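Local coordinates for protein KLLA0C04147p (Kluyveromyces lactis, PDB 5H2A) that probably binds and transfers sterols as an oxysterol-binding-protein relative, Osh1, of which this chain is the ankyrin-repeat domain, at residues Asp69-Trp74 against Thr112-His117. Sequence-based numbering, arbitrary orientation.
Sequences DIVQNW and TVLMNH
Val71 meets Val113, Leu114 and His117 with its two methyls, and it is the one residue of 69-74 that touches 112-117. The division of labour follows from its torsion: CG1, anti to the backbone N (chi1 166°), reaches the His117 ring, where CD2 lies 3.8 Å from Val71 CG1. That methyl sits in the plane of the imidazole, so the approach is to the ring edge. Val71 CG1 also lies 4.2 Å from Val113 CG1, while Val71 CG2, anti to the carbonyl carbon, turns to Leu114, with CD2 of the leucine 4.3 Å away. Separations of this size mark apolar van der Waals packing, and the CA atoms of Val71 and Leu114 stand 8.1 Å apart, the closest CA approach of the two segments. The geometry joins helix 64-74 to helix 108-115 of the predicted ankyrin repeat, consistent with the side-by-side stacking of helices in an ankyrin solenoid. The His117 ring is fixed at both nitrogens: ND1 accepts a hydrogen bond from Asp119 N, and NE2, probably the protonated nitrogen, bonds Thr75 OG1. Because Thr75 OG1 also bonds Val71 O, the hydroxyl ties the imidazole to the end of helix 64-74. Leu55 of helix 54-61 touches Val71 as well.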
loop_
_atom_site.group_PDB
_atom_site.type_symbol
_atom_site.label_atom_id
_atom_site.label_comp_id
_atom_site.label_asym_id
_atom_site.label_seq_id
_atom_site.Cartn_x
_atom_site.Cartn_y
_atom_site.Cartn_z
ATOM N N ASP A 69 5.215 -15.800 -14.949
ATOM C CA ASP A 69 6.511 -15.351 -15.442
ATOM C C ASP A 69 6.604 -13.828 -15.456
ATOM O O ASP A 69 7.654 -13.256 -15.122
ATOM C CB ASP A 69 6.748 -15.904 -16.857
ATOM C CG ASP A 69 7.113 -17.390 -16.866
ATOM O OD1 ASP A 69 7.607 -17.891 -15.839
ATOM O OD2 ASP A 69 6.908 -18.056 -17.914
ATOM N N ILE A 70 5.544 -13.156 -15.920
ATOM C CA ILE A 70 5.533 -11.693 -15.922
ATOM C C ILE A 70 5.677 -11.164 -14.500
ATOM O O ILE A 70 6.451 -10.235 -14.235
ATOM C CB ILE A 70 4.241 -11.165 -16.580
ATOM C CG1 ILE A 70 4.247 -11.434 -18.095
ATOM C CG2 ILE A 70 4.065 -9.668 -16.299
ATOM C CD1 ILE A 70 2.833 -11.298 -18.710
ATOM N N VAL A 71 4.917 -11.740 -13.565
ATOM C CA VAL A 71 4.956 -11.274 -12.177
ATOM C C VAL A 71 6.338 -11.509 -11.585
ATOM O O VAL A 71 6.927 -10.617 -10.959
ATOM C CB VAL A 71 3.862 -11.967 -11.343
ATOM C CG1 VAL A 71 4.114 -11.745 -9.838
ATOM C CG2 VAL A 71 2.459 -11.476 -11.769
ATOM N N GLN A 72 6.889 -12.712 -11.793
ATOM C CA GLN A 72 8.174 -13.037 -11.182
ATOM C C GLN A 72 9.301 -12.190 -11.763
ATOM O O GLN A 72 10.200 -11.752 -11.030
ATOM C CB GLN A 72 8.473 -14.526 -11.354
ATOM C CG GLN A 72 9.775 -14.957 -10.695
ATOM C CD GLN A 72 9.868 -14.516 -9.238
ATOM O OE1 GLN A 72 9.033 -14.891 -8.406
ATOM N NE2 GLN A 72 10.884 -13.711 -8.923
ATOM N N ASN A 73 9.272 -11.935 -13.068
ATOM C CA ASN A 73 10.418 -11.306 -13.727
ATOM C C ASN A 73 10.335 -9.789 -13.847
ATOM O O ASN A 73 11.388 -9.137 -13.942
ATOM C CB ASN A 73 10.610 -11.912 -15.112
ATOM C CG ASN A 73 11.041 -13.358 -15.035
ATOM O OD1 ASN A 73 12.026 -13.676 -14.371
ATOM N ND2 ASN A 73 10.271 -14.245 -15.643
ATOM N N TRP A 74 9.141 -9.205 -13.865
ATOM C CA TRP A 74 9.013 -7.772 -14.089
ATOM C C TRP A 74 8.383 -6.974 -12.947
ATOM O O TRP A 74 8.272 -5.757 -13.081
ATOM C CB TRP A 74 8.189 -7.491 -15.350
ATOM C CG TRP A 74 8.815 -7.928 -16.659
ATOM C CD1 TRP A 74 10.068 -8.403 -16.870
ATOM C CD2 TRP A 74 8.154 -7.931 -17.934
ATOM N NE1 TRP A 74 10.244 -8.703 -18.227
ATOM C CE2 TRP A 74 9.071 -8.421 -18.888
ATOM C CE3 TRP A 74 6.867 -7.560 -18.356
ATOM C CZ2 TRP A 74 8.747 -8.544 -20.244
ATOM C CZ3 TRP A 74 6.537 -7.691 -19.717
ATOM C CH2 TRP A 74 7.475 -8.177 -20.639
ATOM N N THR A 112 -4.472 -15.854 -6.291
ATOM C CA THR A 112 -3.501 -16.338 -5.314
ATOM C C THR A 112 -2.099 -15.800 -5.588
ATOM O O THR A 112 -1.409 -15.355 -4.663
ATOM C CB THR A 112 -3.505 -17.867 -5.312
ATOM O OG1 THR A 112 -4.774 -18.323 -4.834
ATOM C CG2 THR A 112 -2.408 -18.411 -4.411
ATOM N N VAL A 113 -1.652 -15.850 -6.845
ATOM C CA VAL A 113 -0.332 -15.311 -7.196
ATOM C C VAL A 113 -0.232 -13.838 -6.812
ATOM O O VAL A 113 0.770 -13.383 -6.244
ATOM C CB VAL A 113 -0.064 -15.512 -8.698
ATOM C CG1 VAL A 113 1.190 -14.731 -9.143
ATOM C CG2 VAL A 113 0.097 -17.002 -9.021
ATOM N N LEU A 114 -1.256 -13.057 -7.148
ATOM C CA LEU A 114 -1.201 -11.627 -6.869
ATOM C C LEU A 114 -1.293 -11.334 -5.366
ATOM O O LEU A 114 -0.558 -10.483 -4.854
ATOM C CB LEU A 114 -2.328 -10.932 -7.637
ATOM C CG LEU A 114 -2.173 -10.903 -9.170
ATOM C CD1 LEU A 114 -3.431 -10.293 -9.807
ATOM C CD2 LEU A 114 -0.974 -10.074 -9.555
ATOM N N MET A 115 -2.197 -12.019 -4.642
ATOM C CA MET A 115 -2.298 -11.800 -3.190
ATOM C C MET A 115 -1.004 -12.170 -2.477
ATOM O O MET A 115 -0.709 -11.623 -1.406
ATOM C CB MET A 115 -3.432 -12.623 -2.565
ATOM C CG MET A 115 -4.881 -12.230 -2.967
ATOM S SD MET A 115 -5.363 -10.615 -2.348
ATOM C CE MET A 115 -5.582 -10.896 -0.577
ATOM N N ASN A 116 -0.238 -13.110 -3.035
ATOM C CA ASN A 116 1.055 -13.482 -2.459
ATOM C C ASN A 116 2.183 -12.531 -2.821
ATOM O O ASN A 116 3.288 -12.677 -2.283
ATOM C CB ASN A 116 1.424 -14.904 -2.884
ATOM C CG ASN A 116 0.660 -15.947 -2.094
ATOM O OD1 ASN A 116 0.151 -15.662 -1.010
ATOM N ND2 ASN A 116 0.562 -17.157 -2.638
ATOM N N HIS A 117 1.954 -11.569 -3.703
ATOM C CA HIS A 117 2.995 -10.600 -4.043
ATOM C C HIS A 117 3.264 -9.689 -2.851
ATOM O O HIS A 117 2.327 -9.049 -2.350
ATOM C CB HIS A 117 2.574 -9.762 -5.253
ATOM C CG HIS A 117 3.697 -8.999 -5.882
ATOM N ND1 HIS A 117 4.336 -7.953 -5.253
ATOM C CD2 HIS A 117 4.279 -9.117 -7.098
ATOM C CE1 HIS A 117 5.270 -7.466 -6.049
ATOM N NE2 HIS A 117 5.249 -8.148 -7.180
#